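Local structure of carboxylic ester hydrolase (Aspergillus niger, 7K4O) at residues 250-255 against 271-276; 256-261 against 521-526; 496-501 against 512-517. The protein probably hydrolyses the ester bonds of tannins to release gallic acid, acting as a serine esterase of the tannase family. All blocks are in the same frame, centred on the assembly; numbering follows the deposited sequence.

Contact 1. Residues 250-255 against 271-276. With CA (calcium ion), chain K.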
# COMPACT_ATOMS: atom_id res chain seq x y z
N ALA A 250 2.40 3.30 25.79
CA ALA A 250 2.14 3.97 27.10
C ALA A 250 3.05 5.18 27.26
O ALA A 250 2.57 6.26 27.67
CB ALA A 250 2.29 2.98 28.24
N ALA A 251 4.32 5.06 26.87
CA ALA A 251 5.32 6.12 27.10
C ALA A 251 5.14 7.25 26.08
O ALA A 251 5.57 8.36 26.38
CB ALA A 251 6.72 5.56 27.07
N CYS A 252 4.59 7.00 24.89
CA CYS A 252 4.66 7.99 23.77
C CYS A 252 3.27 8.54 23.46
O CYS A 252 3.21 9.56 22.75
CB CYS A 252 5.29 7.34 22.54
SG CYS A 252 7.03 6.91 22.80
N ASP A 253 2.21 7.96 24.04
CA ASP A 253 0.81 8.43 23.84
C ASP A 253 0.70 9.95 23.98
O ASP A 253 0.14 10.62 23.05
CB ASP A 253 -0.12 7.71 24.78
CG ASP A 253 -1.56 8.17 24.68
OD1 ASP A 253 -1.95 8.79 23.65
OD2 ASP A 253 -2.31 7.88 25.65
N ALA A 254 1.22 10.49 25.10
CA ALA A 254 0.99 11.90 25.51
C ALA A 254 1.91 12.84 24.74
O ALA A 254 1.74 14.05 24.82
CB ALA A 254 1.19 12.03 27.00
N MET A 255 2.88 12.35 23.98
CA MET A 255 3.80 13.26 23.26
C MET A 255 3.08 14.05 22.14
O MET A 255 3.60 15.11 21.72
CB MET A 255 4.96 12.47 22.65
CG MET A 255 5.95 11.96 23.69
SD MET A 255 7.14 10.85 22.83
CE MET A 255 8.14 10.23 24.19
N LEU A 271 12.67 9.69 18.74
CA LEU A 271 13.69 10.65 19.20
C LEU A 271 13.86 10.56 20.74
O LEU A 271 14.99 10.73 21.20
CB LEU A 271 13.29 12.06 18.81
CG LEU A 271 13.43 12.43 17.33
CD1 LEU A 271 12.59 13.66 17.08
CD2 LEU A 271 14.88 12.69 16.92
N ASP A 272 12.78 10.38 21.50
CA ASP A 272 12.80 10.73 22.94
C ASP A 272 12.57 9.54 23.87
O ASP A 272 12.73 9.76 25.06
CB ASP A 272 11.77 11.83 23.23
CG ASP A 272 12.13 13.14 22.58
OD1 ASP A 272 13.31 13.35 22.27
OD2 ASP A 272 11.21 13.95 22.35
N PHE A 273 12.16 8.36 23.41
CA PHE A 273 11.88 7.23 24.32
C PHE A 273 12.93 6.13 24.17
O PHE A 273 13.15 5.62 23.05
CB PHE A 273 10.50 6.66 24.07
CG PHE A 273 10.19 5.51 24.97
CD1 PHE A 273 10.20 5.68 26.36
CD2 PHE A 273 9.90 4.25 24.47
CE1 PHE A 273 9.91 4.61 27.20
CE2 PHE A 273 9.63 3.19 25.31
CZ PHE A 273 9.63 3.37 26.69
N ASP A 274 13.54 5.75 25.30
CA ASP A 274 14.55 4.66 25.34
C ASP A 274 13.90 3.41 25.86
O ASP A 274 13.50 3.39 27.05
CB ASP A 274 15.72 5.06 26.25
CG ASP A 274 16.87 4.07 26.22
OD1 ASP A 274 16.68 2.91 25.82
OD2 ASP A 274 17.97 4.47 26.64
N ILE A 275 13.80 2.36 25.04
CA ILE A 275 13.06 1.14 25.43
C ILE A 275 13.88 0.36 26.48
O ILE A 275 13.32 -0.61 27.03
CB ILE A 275 12.69 0.24 24.24
CG1 ILE A 275 13.91 -0.34 23.52
CG2 ILE A 275 11.75 0.98 23.27
CD1 ILE A 275 13.56 -1.41 22.54
N SER A 276 15.13 0.73 26.74
CA SER A 276 15.92 0.11 27.86
C SER A 276 15.16 0.25 29.20
O SER A 276 15.33 -0.63 30.07
CB SER A 276 17.29 0.70 27.95
OG SER A 276 18.12 0.10 26.97
CA CA K . -1.96 10.45 21.89
O HOH W 1 -3.34 11.23 19.85
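The methyl group of Ala251 rests on one face of the Phe273 ring, shifted from the middle toward the rim, so that Ala251 CB comes within 3.3 Å of Phe273 CE1. Measured to the centroid of the Phe273 ring, Ala251 CB stands 3.6 Å away and 22° off the normal, a close CH-pi contact. With CG anti to the backbone N (chi1 180°) the Phe273 ring is carried toward Ala251, and chi2 of 60° turns its face to the methyl. The face opposite Ala251 is met near its rim by the backbone N of Ile275. Cys252 approaches differently: its SG lies 3.7 Å from Phe273 CB and views the ring obliquely, 4.9 Å from the centroid. That sulfur is committed to a disulfide with Cys269, which ties helix 238-252 to helix 266-272 just beside the aromatic contact. Both helices belong to the long insertion between strands 205-209 and 410-416 of the alpha/beta-hydrolase sheet, probably the lid domain of this family, and the loop joining them wraps a calcium ion. Asp253 supplies two ligands to that ion, its backbone O and its OD1, each at 2.4 Å from the metal. Further along, Met255 reaches out as an extended chain and lays CE 4.1 Å from Asp272 CB, touching the aspartate on its aliphatic part while the carboxylate is engaged in a salt bridge with Arg537. Beyond the ring the chain bends in an Asx turn, where Ser276 N donates to Asp274 OD1 at 2.8 Å, from above the carboxylate plane.

Contact 2. Residues 256-261 against 521-526; sequences DGKVDW and PLWTNN. With CA (calcium ion), chain K.
Lys258 runs obliquely across one face of the Trp523 indole, its extended chain placing CD 3.8 Å from the centroid of the six-membered ring. Lys258 NZ remains over the six-membered ring of Trp523, 4.4 Å from its centroid, in a cation-pi contact, while CB sits above the five-membered part. The backbones are pinned by a nearly straight bond (177°) from Trp523 N to Asp256 O, 2.8 Å long. The same carbonyl oxygen lies in the indole plane at its edge, 3.4 Å from Trp523 CD1. Gly257, with a positive phi of 86°, brings its CA within 3.5 Å of Trp523 O, and water 2 donates to Gly257 O and, weakly, to Trp523 O. Behind this surface stands the calcium ion. Asp256 grips it with both carboxylate oxygens, Lys258 with its backbone O and Asp260 with OD1; Asp253 and Val262 complete the protein ligands. Asp256 OD1 also accepts from Lys258 N at 3.0 Å, an Asx turn that sets the lysine backbone, and Asp256 OD2 from Ala264 N. On the strand side, Met530 touches Trp523. The metal thus probably orders the loop that presents Lys258, whose ammonium group is probably favoured by the indole's pi electrons, while its backbone carbonyl binds the calcium.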
# COMPACT_ATOMS: atom_id res chain seq x y z
N ASP A 256 1.92 13.59 21.71
CA ASP A 256 1.09 14.30 20.69
C ASP A 256 0.13 15.30 21.37
O ASP A 256 -0.62 15.99 20.64
CB ASP A 256 0.35 13.29 19.82
CG ASP A 256 -0.46 12.25 20.55
OD1 ASP A 256 -1.24 12.62 21.48
OD2 ASP A 256 -0.34 11.07 20.17
N GLY A 257 0.15 15.42 22.71
CA GLY A 257 -0.69 16.39 23.46
C GLY A 257 -2.07 15.86 23.76
O GLY A 257 -2.90 16.59 24.37
N LYS A 258 -2.35 14.62 23.40
CA LYS A 258 -3.67 14.02 23.60
C LYS A 258 -3.50 12.64 24.20
O LYS A 258 -2.91 11.76 23.57
CB LYS A 258 -4.50 13.97 22.31
CG LYS A 258 -5.93 13.53 22.56
CD LYS A 258 -6.85 13.57 21.37
CE LYS A 258 -8.28 13.41 21.85
NZ LYS A 258 -9.15 12.96 20.77
N VAL A 259 -4.08 12.43 25.38
CA VAL A 259 -4.03 11.11 26.05
C VAL A 259 -5.23 10.32 25.56
O VAL A 259 -6.37 10.57 26.01
CB VAL A 259 -3.97 11.25 27.59
CG1 VAL A 259 -4.12 9.90 28.25
CG2 VAL A 259 -2.68 11.92 28.00
N ASP A 260 -4.99 9.39 24.64
CA ASP A 260 -6.07 8.64 23.95
C ASP A 260 -5.59 7.22 23.61
O ASP A 260 -6.33 6.51 22.94
CB ASP A 260 -6.52 9.40 22.70
CG ASP A 260 -5.40 9.69 21.70
OD1 ASP A 260 -4.22 9.39 22.01
OD2 ASP A 260 -5.71 10.29 20.62
N TRP A 261 -4.46 6.77 24.15
CA TRP A 261 -3.86 5.48 23.76
C TRP A 261 -3.71 5.42 22.20
O TRP A 261 -4.06 4.42 21.59
CB TRP A 261 -4.68 4.33 24.32
CG TRP A 261 -3.88 3.07 24.41
CD1 TRP A 261 -3.95 1.99 23.58
CD2 TRP A 261 -2.82 2.80 25.35
NE1 TRP A 261 -3.02 1.04 23.96
CE2 TRP A 261 -2.32 1.51 25.04
CE3 TRP A 261 -2.31 3.48 26.47
CZ2 TRP A 261 -1.31 0.90 25.80
CZ3 TRP A 261 -1.31 2.88 27.20
CH2 TRP A 261 -0.82 1.61 26.86
N PRO A 521 0.96 16.46 13.74
CA PRO A 521 -0.15 16.81 14.62
C PRO A 521 0.34 17.13 16.04
O PRO A 521 1.22 16.47 16.55
CB PRO A 521 -1.03 15.58 14.65
CG PRO A 521 -0.08 14.44 14.33
CD PRO A 521 0.90 15.04 13.36
N LEU A 522 -0.26 18.14 16.64
CA LEU A 522 -0.02 18.42 18.08
C LEU A 522 -1.33 18.95 18.65
O LEU A 522 -1.91 19.90 18.07
CB LEU A 522 1.10 19.44 18.19
CG LEU A 522 1.55 19.74 19.62
CD1 LEU A 522 2.09 18.47 20.25
CD2 LEU A 522 2.59 20.87 19.63
N TRP A 523 -1.84 18.28 19.67
CA TRP A 523 -3.09 18.73 20.35
C TRP A 523 -2.73 19.68 21.50
O TRP A 523 -1.72 19.44 22.20
CB TRP A 523 -3.93 17.56 20.84
CG TRP A 523 -4.38 16.62 19.75
CD1 TRP A 523 -3.62 15.67 19.12
CD2 TRP A 523 -5.72 16.44 19.25
NE1 TRP A 523 -4.38 14.94 18.24
CE2 TRP A 523 -5.67 15.40 18.29
CE3 TRP A 523 -6.94 17.07 19.48
CZ2 TRP A 523 -6.80 14.99 17.58
CZ3 TRP A 523 -8.06 16.66 18.78
CH2 TRP A 523 -7.99 15.64 17.83
N THR A 524 -3.56 20.70 21.65
CA THR A 524 -3.47 21.72 22.74
C THR A 524 -4.78 21.70 23.54
O THR A 524 -5.76 21.02 23.13
CB THR A 524 -3.17 23.09 22.14
OG1 THR A 524 -4.15 23.37 21.14
CG2 THR A 524 -1.79 23.17 21.52
N ASN A 525 -4.81 22.43 24.65
CA ASN A 525 -6.07 22.68 25.40
C ASN A 525 -6.60 21.34 25.90
O ASN A 525 -7.77 20.98 25.59
CB ASN A 525 -7.11 23.43 24.56
CG ASN A 525 -6.64 24.83 24.22
OD1 ASN A 525 -6.13 25.56 25.06
ND2 ASN A 525 -6.74 25.22 22.96
N ASN A 526 -5.78 20.62 26.66
CA ASN A 526 -6.19 19.33 27.27
C ASN A 526 -6.76 18.41 26.18
O ASN A 526 -7.87 17.85 26.37
CB ASN A 526 -7.22 19.53 28.39
CG ASN A 526 -7.38 18.28 29.25
OD1 ASN A 526 -6.39 17.63 29.60
ND2 ASN A 526 -8.61 17.91 29.59
CA CA K . -1.96 10.45 21.89
O HOH W 2 -3.35 19.07 25.08
O HOH W 1 -3.34 11.23 19.85

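Contact 3. Residues 496-501 against 512-517. With NAG (2-acetamido-2-deoxy-beta-D-glucopyranose), chain B.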
# COMPACT_ATOMS: atom_id res chain seq x y z
N THR A 496 -6.56 20.39 2.73
CA THR A 496 -5.55 20.89 3.67
C THR A 496 -5.19 19.82 4.70
O THR A 496 -3.97 19.51 4.89
CB THR A 496 -6.08 22.18 4.31
OG1 THR A 496 -6.47 23.03 3.24
CG2 THR A 496 -5.04 22.86 5.15
N THR A 497 -6.17 19.31 5.41
CA THR A 497 -6.04 18.09 6.22
C THR A 497 -6.82 16.99 5.50
O THR A 497 -7.76 17.30 4.73
CB THR A 497 -6.52 18.28 7.66
OG1 THR A 497 -7.88 18.74 7.59
CG2 THR A 497 -5.63 19.24 8.39
N LEU A 498 -6.48 15.73 5.74
CA LEU A 498 -7.25 14.62 5.15
C LEU A 498 -8.33 14.16 6.13
O LEU A 498 -8.03 13.93 7.32
CB LEU A 498 -6.32 13.46 4.79
CG LEU A 498 -7.01 12.28 4.09
CD1 LEU A 498 -7.62 12.75 2.79
CD2 LEU A 498 -5.98 11.17 3.82
N ASN A 499 -9.56 14.09 5.63
CA ASN A 499 -10.71 13.67 6.44
C ASN A 499 -10.46 12.28 7.00
O ASN A 499 -9.98 11.39 6.25
CB ASN A 499 -11.97 13.69 5.58
CG ASN A 499 -13.23 13.86 6.38
OD1 ASN A 499 -13.26 14.63 7.36
ND2 ASN A 499 -14.25 13.13 5.95
N ALA A 500 -10.85 12.01 8.25
CA ALA A 500 -10.70 10.68 8.84
C ALA A 500 -11.81 10.38 9.85
O ALA A 500 -12.50 11.32 10.31
CB ALA A 500 -9.35 10.54 9.47
N THR A 501 -11.96 9.11 10.15
CA THR A 501 -13.06 8.61 11.01
C THR A 501 -12.53 7.56 11.95
O THR A 501 -11.70 6.74 11.54
CB THR A 501 -14.22 8.07 10.18
OG1 THR A 501 -14.58 9.07 9.22
CG2 THR A 501 -15.40 7.71 11.05
N GLN A 512 -11.99 12.99 12.69
CA GLN A 512 -10.65 13.57 12.93
C GLN A 512 -10.04 14.02 11.60
O GLN A 512 -10.55 13.62 10.54
CB GLN A 512 -9.72 12.55 13.58
CG GLN A 512 -9.92 12.46 15.09
CD GLN A 512 -8.85 11.65 15.79
OE1 GLN A 512 -7.68 11.66 15.43
NE2 GLN A 512 -9.28 10.93 16.80
N GLN A 513 -9.09 14.90 11.70
CA GLN A 513 -8.35 15.41 10.55
C GLN A 513 -6.90 14.90 10.63
O GLN A 513 -6.33 14.86 11.72
CB GLN A 513 -8.44 16.92 10.52
CG GLN A 513 -9.89 17.43 10.31
CD GLN A 513 -10.49 16.90 9.02
OE1 GLN A 513 -9.86 16.99 7.98
NE2 GLN A 513 -11.71 16.39 9.09
N LEU A 514 -6.30 14.66 9.46
CA LEU A 514 -4.85 14.25 9.38
C LEU A 514 -4.03 15.35 8.76
O LEU A 514 -4.39 15.91 7.69
CB LEU A 514 -4.75 12.95 8.59
CG LEU A 514 -5.64 11.79 8.96
CD1 LEU A 514 -5.44 10.63 7.99
CD2 LEU A 514 -5.38 11.32 10.38
N CYS A 515 -2.94 15.74 9.43
CA CYS A 515 -1.96 16.75 8.96
C CYS A 515 -1.24 16.25 7.70
O CYS A 515 -0.95 15.04 7.61
CB CYS A 515 -0.92 17.05 10.04
SG CYS A 515 -1.67 17.78 11.52
N ALA A 516 -1.01 17.16 6.78
CA ALA A 516 -0.26 16.94 5.53
C ALA A 516 1.21 17.14 5.83
O ALA A 516 1.61 18.20 6.34
CB ALA A 516 -0.69 17.90 4.45
N TRP A 517 2.00 16.14 5.48
CA TRP A 517 3.47 16.22 5.50
C TRP A 517 3.89 17.51 4.83
O TRP A 517 3.35 17.89 3.79
CB TRP A 517 4.07 15.00 4.75
CG TRP A 517 5.56 14.97 4.77
CD1 TRP A 517 6.41 15.40 3.80
CD2 TRP A 517 6.39 14.61 5.90
NE1 TRP A 517 7.71 15.30 4.24
CE2 TRP A 517 7.72 14.85 5.53
CE3 TRP A 517 6.11 14.18 7.20
CZ2 TRP A 517 8.78 14.65 6.40
CZ3 TRP A 517 7.17 13.94 8.06
CH2 TRP A 517 8.48 14.20 7.66
C1 NAG B . -15.53 13.24 6.61
C2 NAG B . -16.63 13.24 5.59
C3 NAG B . -17.98 13.41 6.31
C4 NAG B . -18.13 12.32 7.37
C5 NAG B . -16.93 12.40 8.30
C6 NAG B . -16.93 11.32 9.38
C7 NAG B . -16.17 14.05 3.39
C8 NAG B . -15.92 15.07 2.38
N2 NAG B . -16.42 14.31 4.67
O3 NAG B . -19.03 13.26 5.34
O4 NAG B . -19.35 12.64 8.10
O5 NAG B . -15.75 12.21 7.52
O6 NAG B . -15.78 11.40 10.16
O7 NAG B . -16.16 12.94 2.95
O HOH W 3 -2.23 19.87 6.99
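Strands 498-501 and 512-514 run antiparallel with a marked twist, their directions 138° apart, and Leu498 and Leu514 form a hydrogen-bonded pair: Leu498 N to Leu514 O at 2.9 Å and Leu514 N to Leu498 O at 2.8 Å. A second such pair joins Ala500 and Gln512, with one of its two bonds weak. Between them, at the non-hydrogen-bonded pair, Gln513 folds its side chain over the neighbouring strand; a bend at chi2 (-58°) brings the amide to lie across Thr497 and Asn499. Its OE1 accepts from Thr497 OG1 at 2.7 Å, whereas NE2 donates to Asn499 OD1 at 2.9 Å, in the plane of that carbonyl. The Gln513 and Asn499 amide planes lie 27° apart; an acceptor bond at OE1 and a donor bond at NE2 fix which way round the glutamine amide sits. The strands are the arms of a beta hairpin, extended by strand 476-477 alongside 498-502 into a small antiparallel sheet. Asn499 begins an Asn-Ala-Thr glycosylation sequon, and its ND2 carries the N-acetylglucosamine on C1. The sugar turns back on the strand: its O6 and Thr501 OG1 share a hydrogen bond of 2.8 Å. Asn511 supports the polar cluster by bonding to Asn499 OD1, to Gln513 NE2 and to the sugar. On the sheet's other face Leu514 CG packs 3.9 Å from Ala500 CB, and the CB atoms of Leu498 and Leu514 meet side by side; Pro476 and strand 455-460 add to this apolar layer. Past the paired residues, water 3 accepts from Ala516 N and donates to Thr496 O.

From the N terminus, residues 250-255, running from the last part of helix 238-252 into the calcium loop, open contact 1; 256-261, the middle of that loop, then opens contact 2 before 271-276 closes the first. Contacts 1 and 2 therefore cross, and they share the metal, with Asp253 lying against Lys258 and Trp261. Contact 1 closes a loop of 15 residues, whereas contact 2 waits 259 residues for strand 520-524, joining the calcium loop to the C-terminal part of the chain. Nested inside that span, contact 3 closes the short hairpin connection between 496-501 and 512-517. From there the chain soon enters 521-526, where Pro521 packs against Cys515, linking the hairpin to the strand that meets the calcium loop.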